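Local coordinates for protein 16 kDa salivary peptide (Culex quinquefasciatus, PDB 7KCG) that is of unknown function but adopts a beta-trefoil fold related to ricin-type lectins and may bind sugars in mosquito saliva, at residues Thr49-Gly52 and Thr53-Arg56; Cys131-Ala134 and Lys135-Trp138. All coordinates share one frame; numbering follows the deposited sequence.

Contact 1: residues Thr49-Gly52 and Thr53-Arg56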
ATOM      1  N   THR A  49      10.007  -3.824  -3.614  1.00 37.14           N
ATOM      2  CA  THR A  49      10.987  -4.222  -4.637  1.00 38.24           C
ATOM      3  C   THR A  49      10.800  -3.323  -5.849  1.00 38.77           C
ATOM      4  O   THR A  49       9.672  -3.152  -6.275  1.00 36.23           O
ATOM      5  CB  THR A  49      10.812  -5.696  -5.011  1.00 45.32           C
ATOM      6  OG1 THR A  49      10.669  -6.488  -3.834  1.00 51.84           O
ATOM      7  CG2 THR A  49      11.957  -6.225  -5.848  1.00 43.67           C
ATOM      8  N   ALA A  50      11.889  -2.803  -6.390  1.00 40.16           N
ATOM      9  CA  ALA A  50      11.824  -1.963  -7.594  1.00 40.44           C
ATOM     10  C   ALA A  50      11.481  -2.787  -8.819  1.00 42.13           C
ATOM     11  O   ALA A  50      11.986  -3.902  -8.938  1.00 48.27           O
ATOM     12  CB  ALA A  50      13.112  -1.239  -7.813  1.00 45.07           C
ATOM     13  N   GLU A  51      10.623  -2.245  -9.669  1.00 51.08           N
ATOM     14  CA  GLU A  51      10.296  -2.890 -10.958  1.00 51.59           C
ATOM     15  C   GLU A  51      10.301  -1.770 -11.999  1.00 50.68           C
ATOM     16  O   GLU A  51       9.281  -1.131 -12.230  1.00 46.95           O
ATOM     17  CB  GLU A  51       9.138  -3.876 -10.810  1.00 47.82           C
ATOM     18  CG  GLU A  51       7.735  -3.319 -10.869  1.00 56.19           C
ATOM     19  CD  GLU A  51       6.961  -3.948 -12.011  1.00 64.80           C
ATOM     20  OE1 GLU A  51       7.160  -5.150 -12.261  1.00 62.76           O
ATOM     21  OE2 GLU A  51       6.189  -3.231 -12.654  1.00 69.24           O
ATOM     22  N   GLY A  52      11.478  -1.496 -12.550  1.00 53.46           N
ATOM     23  CA  GLY A  52      11.605  -0.365 -13.478  1.00 51.11           C
ATOM     24  C   GLY A  52      11.483   0.938 -12.725  1.00 52.23           C
ATOM     25  O   GLY A  52      12.219   1.120 -11.758  1.00 53.50           O
ATOM     26  N   THR A  53      10.574   1.798 -13.156  1.00 50.14           N
ATOM     27  CA  THR A  53      10.324   3.080 -12.458  1.00 50.64           C
ATOM     28  C   THR A  53       9.245   2.846 -11.398  1.00 45.90           C
ATOM     29  O   THR A  53       8.970   3.779 -10.655  1.00 47.16           O
ATOM     30  CB  THR A  53       9.957   4.141 -13.496  1.00 49.49           C
ATOM     31  OG1 THR A  53       9.514   5.325 -12.837  1.00 64.43           O
ATOM     32  CG2 THR A  53       8.892   3.663 -14.458  1.00 54.75           C
ATOM     33  N   ASN A  54       8.730   1.618 -11.293  1.00 43.78           N
ATOM     34  CA  ASN A  54       7.635   1.310 -10.378  1.00 41.71           C
ATOM     35  C   ASN A  54       8.139   0.423  -9.242  1.00 39.49           C
ATOM     36  O   ASN A  54       9.338   0.151  -9.113  1.00 41.72           O
ATOM     37  CB  ASN A  54       6.495   0.632 -11.133  1.00 41.59           C
ATOM     38  CG  ASN A  54       5.979   1.467 -12.283  1.00 44.39           C
ATOM     39  OD1 ASN A  54       5.777   2.670 -12.144  1.00 49.99           O
ATOM     40  ND2 ASN A  54       5.762   0.832 -13.426  1.00 50.90           N
ATOM     41  N   PHE A  55       7.202  -0.022  -8.403  1.00 35.07           N
ATOM     42  CA  PHE A  55       7.513  -0.828  -7.234  1.00 35.90           C
ATOM     43  C   PHE A  55       6.435  -1.879  -7.034  1.00 30.10           C
ATOM     44  O   PHE A  55       5.254  -1.634  -7.296  1.00 33.05           O
ATOM     45  CB  PHE A  55       7.605   0.011  -5.948  1.00 31.75           C
ATOM     46  CG  PHE A  55       8.689   1.039  -5.974  1.00 36.83           C
ATOM     47  CD1 PHE A  55       9.984   0.697  -5.641  1.00 38.87           C
ATOM     48  CD2 PHE A  55       8.408   2.355  -6.319  1.00 37.09           C
ATOM     49  CE1 PHE A  55      11.004   1.649  -5.676  1.00 44.63           C
ATOM     50  CE2 PHE A  55       9.428   3.317  -6.366  1.00 42.28           C
ATOM     51  CZ  PHE A  55      10.720   2.959  -6.035  1.00 38.23           C
ATOM     52  N   ARG A  56       6.851  -3.046  -6.560  1.00 30.56           N
ATOM     53  CA  ARG A  56       5.930  -4.024  -5.993  1.00 30.87           C
ATOM     54  C   ARG A  56       6.005  -3.977  -4.471  1.00 32.16           C
ATOM     55  O   ARG A  56       7.064  -3.723  -3.893  1.00 35.80           O
ATOM     56  CB  ARG A  56       6.253  -5.428  -6.493  1.00 35.68           C
ATOM     57  CG  ARG A  56       6.053  -5.576  -7.992  1.00 37.30           C
ATOM     58  CD  ARG A  56       6.067  -7.037  -8.399  1.00 42.04           C
ATOM     59  NE  ARG A  56       5.753  -7.179  -9.813  1.00 47.55           N
ATOM     60  CZ  ARG A  56       4.623  -7.685 -10.294  1.00 43.66           C
ATOM     61  NH1 ARG A  56       3.674  -8.134  -9.471  1.00 37.94           N
ATOM     62  NH2 ARG A  56       4.461  -7.764 -11.613  1.00 48.94           N
TER
HETATM   63  O   HOH W   1      11.457   1.840  -9.195  0.90 40.01           O
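T49 and R56 pair across a tight beta hairpin through two backbone hydrogen bonds, R56 N to T49 O at 2.8 Å and T49 N to R56 O at 3.0 Å. Nearer the turn E51 and N54 form a second hydrogen-bonded pair: E51 N reaches N54 O at 2.8 Å, almost straight at the hydrogen (176°), whereas the return bond from N54 N to E51 O is more bent. In both bonds of this pair the donor stands well above the carbonyl plane, as the chain curls into a type II' turn from E51 to N54. G52 takes the first corner with positive phi (71°), a conformation that favours glycine, and T53 fills the second. A water donates to both G52 O and N54 O, bridging the turn beside one face of the F55 ring.

T49, E51, N54 and R56 share one face of the hairpin. With CG wedged between its backbone N and carbonyl carbon (chi1 84°) and the chain bent at chi2, E51 lays its CG against R56 CG. Its OE1 then meets the edge of the guanidinium in a weak salt bridge, 3.5 Å from R56 NE, the carboxylate plane nearly perpendicular to that group. The N54 amide lies nearly coplanar with the same carboxylate. Stronger partners lie outside: S93 for OE2 of E51, E65 for NH1 of R56. On the other face A50 and F55 form the non-hydrogen-bonded pair. The ring lies beside A50, CD1 near its CA and CE1 4.2 Å from its CB, an approach the short side chain allows; F55 also touches V7 and I96.

Backbone bonds and the glycine turn thus define the hairpin, while E51 and R56, only weakly bonded together, link its face to S93 and to E65 of strand 64-69.

Contact 2: residues Cys131-Ala134 and Lys135-Trp138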
ATOM      1  N   CYS A 131      -5.597  12.043  -4.421  1.00 74.38           N
ATOM      2  CA  CYS A 131      -4.150  12.114  -4.080  1.00 70.70           C
ATOM      3  C   CYS A 131      -3.764  13.549  -3.745  1.00 74.59           C
ATOM      4  O   CYS A 131      -2.811  14.037  -4.352  1.00 75.28           O
ATOM      5  CB  CYS A 131      -3.322  11.588  -5.239  1.00 68.77           C
ATOM      6  SG  CYS A 131      -1.949  10.535  -4.726  1.00 75.78           S
ATOM      7  N   ASP A 132      -4.430  14.160  -2.764  1.00 72.37           N
ATOM      8  CA  ASP A 132      -4.224  15.613  -2.523  1.00 73.93           C
ATOM      9  C   ASP A 132      -4.293  15.996  -1.047  1.00 75.15           C
ATOM     10  O   ASP A 132      -4.110  17.186  -0.772  1.00 77.11           O
ATOM     11  CB  ASP A 132      -5.258  16.444  -3.289  1.00 78.94           C
ATOM     12  CG  ASP A 132      -6.715  16.083  -3.055  1.00 80.89           C
ATOM     13  OD1 ASP A 132      -6.984  15.052  -2.419  1.00 83.88           O
ATOM     14  OD2 ASP A 132      -7.574  16.845  -3.520  1.00 85.10           O
ATOM     15  N   THR A 133      -4.575  15.051  -0.148  1.00 62.38           N
ATOM     16  CA  THR A 133      -4.671  15.340   1.278  1.00 61.01           C
ATOM     17  C   THR A 133      -3.806  14.359   2.070  1.00 57.85           C
ATOM     18  O   THR A 133      -3.192  13.443   1.514  1.00 52.76           O
ATOM     19  CB  THR A 133      -6.126  15.278   1.754  1.00 61.86           C
ATOM     20  OG1 THR A 133      -6.536  13.909   1.851  1.00 60.99           O
ATOM     21  CG2 THR A 133      -7.030  15.987   0.769  1.00 70.69           C
ATOM     22  N   ALA A 134      -3.780  14.552   3.394  1.00 52.18           N
ATOM     23  CA  ALA A 134      -3.002  13.676   4.265  1.00 52.01           C
ATOM     24  C   ALA A 134      -3.496  12.235   4.249  1.00 49.52           C
ATOM     25  O   ALA A 134      -2.730  11.333   4.606  1.00 45.57           O
ATOM     26  CB  ALA A 134      -3.019  14.197   5.700  1.00 57.16           C
ATOM     27  N   LYS A 135      -4.760  12.001   3.881  1.00 51.85           N
ATOM     28  CA  LYS A 135      -5.305  10.645   3.850  1.00 48.91           C
ATOM     29  C   LYS A 135      -4.611   9.774   2.815  1.00 47.61           C
ATOM     30  O   LYS A 135      -4.706   8.542   2.892  1.00 47.21           O
ATOM     31  CB  LYS A 135      -6.806  10.685   3.550  1.00 52.68           C
ATOM     32  CG  LYS A 135      -7.611  11.680   4.414  1.00 61.42           C
ATOM     33  CD  LYS A 135      -8.980  11.977   3.780  1.00 58.60           C
ATOM     34  CE  LYS A 135      -9.654  13.203   4.401  1.00 75.91           C
ATOM     35  NZ  LYS A 135     -10.987  13.504   3.778  1.00 77.67           N
ATOM     36  N   TYR A 136      -3.953  10.392   1.843  1.00 49.29           N
ATOM     37  CA  TYR A 136      -3.250   9.721   0.759  1.00 49.38           C
ATOM     38  C   TYR A 136      -1.751   9.604   1.006  1.00 45.00           C
ATOM     39  O   TYR A 136      -1.034   9.094   0.143  1.00 41.12           O
ATOM     40  CB  TYR A 136      -3.478  10.484  -0.556  1.00 46.31           C
ATOM     41  CG  TYR A 136      -4.919  10.522  -1.016  1.00 53.78           C
ATOM     42  CD1 TYR A 136      -5.774  11.544  -0.619  1.00 58.50           C
ATOM     43  CD2 TYR A 136      -5.419   9.542  -1.859  1.00 51.80           C
ATOM     44  CE1 TYR A 136      -7.099  11.576  -1.042  1.00 60.95           C
ATOM     45  CE2 TYR A 136      -6.741   9.567  -2.291  1.00 56.83           C
ATOM     46  CZ  TYR A 136      -7.575  10.587  -1.877  1.00 60.92           C
ATOM     47  OH  TYR A 136      -8.888  10.614  -2.301  1.00 63.87           O
ATOM     48  N   GLU A 137      -1.251  10.087   2.138  1.00 40.61           N
ATOM     49  CA  GLU A 137       0.183  10.257   2.325  1.00 36.03           C
ATOM     50  C   GLU A 137       0.696   9.176   3.260  1.00 33.29           C
ATOM     51  O   GLU A 137       0.069   8.886   4.281  1.00 39.34           O
ATOM     52  CB  GLU A 137       0.495  11.666   2.861  1.00 41.35           C
ATOM     53  CG  GLU A 137       0.154  12.744   1.827  1.00 43.90           C
ATOM     54  CD  GLU A 137       0.401  14.160   2.332  1.00 53.24           C
ATOM     55  OE1 GLU A 137       0.363  14.360   3.558  1.00 51.23           O
ATOM     56  OE2 GLU A 137       0.625  15.061   1.498  1.00 53.50           O
ATOM     57  N   TRP A 138       1.820   8.567   2.894  1.00 33.66           N
ATOM     58  CA  TRP A 138       2.331   7.395   3.588  1.00 37.92           C
ATOM     59  C   TRP A 138       3.798   7.562   3.928  1.00 37.38           C
ATOM     60  O   TRP A 138       4.616   7.880   3.048  1.00 35.82           O
ATOM     61  CB  TRP A 138       2.135   6.134   2.733  1.00 34.86           C
ATOM     62  CG  TRP A 138       0.724   5.929   2.345  1.00 32.10           C
ATOM     63  CD1 TRP A 138       0.070   6.511   1.304  1.00 32.36           C
ATOM     64  CD2 TRP A 138      -0.239   5.097   3.012  1.00 33.77           C
ATOM     65  NE1 TRP A 138      -1.250   6.086   1.275  1.00 31.48           N
ATOM     66  CE2 TRP A 138      -1.453   5.212   2.307  1.00 37.73           C
ATOM     67  CE3 TRP A 138      -0.185   4.255   4.127  1.00 37.10           C
ATOM     68  CZ2 TRP A 138      -2.611   4.506   2.676  1.00 33.30           C
ATOM     69  CZ3 TRP A 138      -1.336   3.559   4.493  1.00 38.76           C
ATOM     70  CH2 TRP A 138      -2.523   3.698   3.776  1.00 36.43           C
TER
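Y136 lays one ring face over the backbone of C131, whose N stands 3.3 Å above the ring plane near its centre. The tyrosine has CG anti to its carbonyl carbon (chi1 -63°), which folds the ring back over the start of the loop. T133 OG1 comes to the ring's edge, 3.5 Å from Y136 CD1, and D132 runs alongside with OD1 near CE1. C131 SG, disulfide-bonded to C115, makes an oblique sulfur-aromatic contact, 5.4 Å from the ring centroid.

T133 turns its hydroxyl between the backbone N and carbonyl carbon (chi1 75°), where OG1 accepts a weak bond from K135 N at 3.3 Å. The extended aliphatic chain of K135 passes the same oxygen. Two backbone bonds wind the 3-10 turn: Y136 N to T133 O at 3.2 Å and E137 N to A134 O at 3.1 Å. A134, small enough for this tight bend, lets the straight arm of E137 pass, with OE1 3.5 Å from A134 CA.

T133 OG1 and the backbone bonds thus hold the turn internally, while the C131-C115 disulfide, the Y136 ring against F117 and the salt bridge from E137 OE1 to R17 join it to its surroundings.

Overall arrangement
Contact 1 comes first along the chain and contact 2 near its end; their centres lie about 21 Å apart and their nearest atoms about 12 Å, without touching. Strands 45-51 and 54-59 of the hairpin nevertheless belong to the same curled antiparallel sheet as strand 138-142, which the loop of contact 2 enters at W138. Strand 12-16 pairs with both 45-51 and 138-142, while 54-59 and 138-142 are also connected through strands 93-98 and 104-109. In this beta-trefoil contact 1 closes a surface hairpin, while contact 2, partly buried and tied by a disulfide to strand 115-118, lies in the connection from strand 125-128 to strand 138-142.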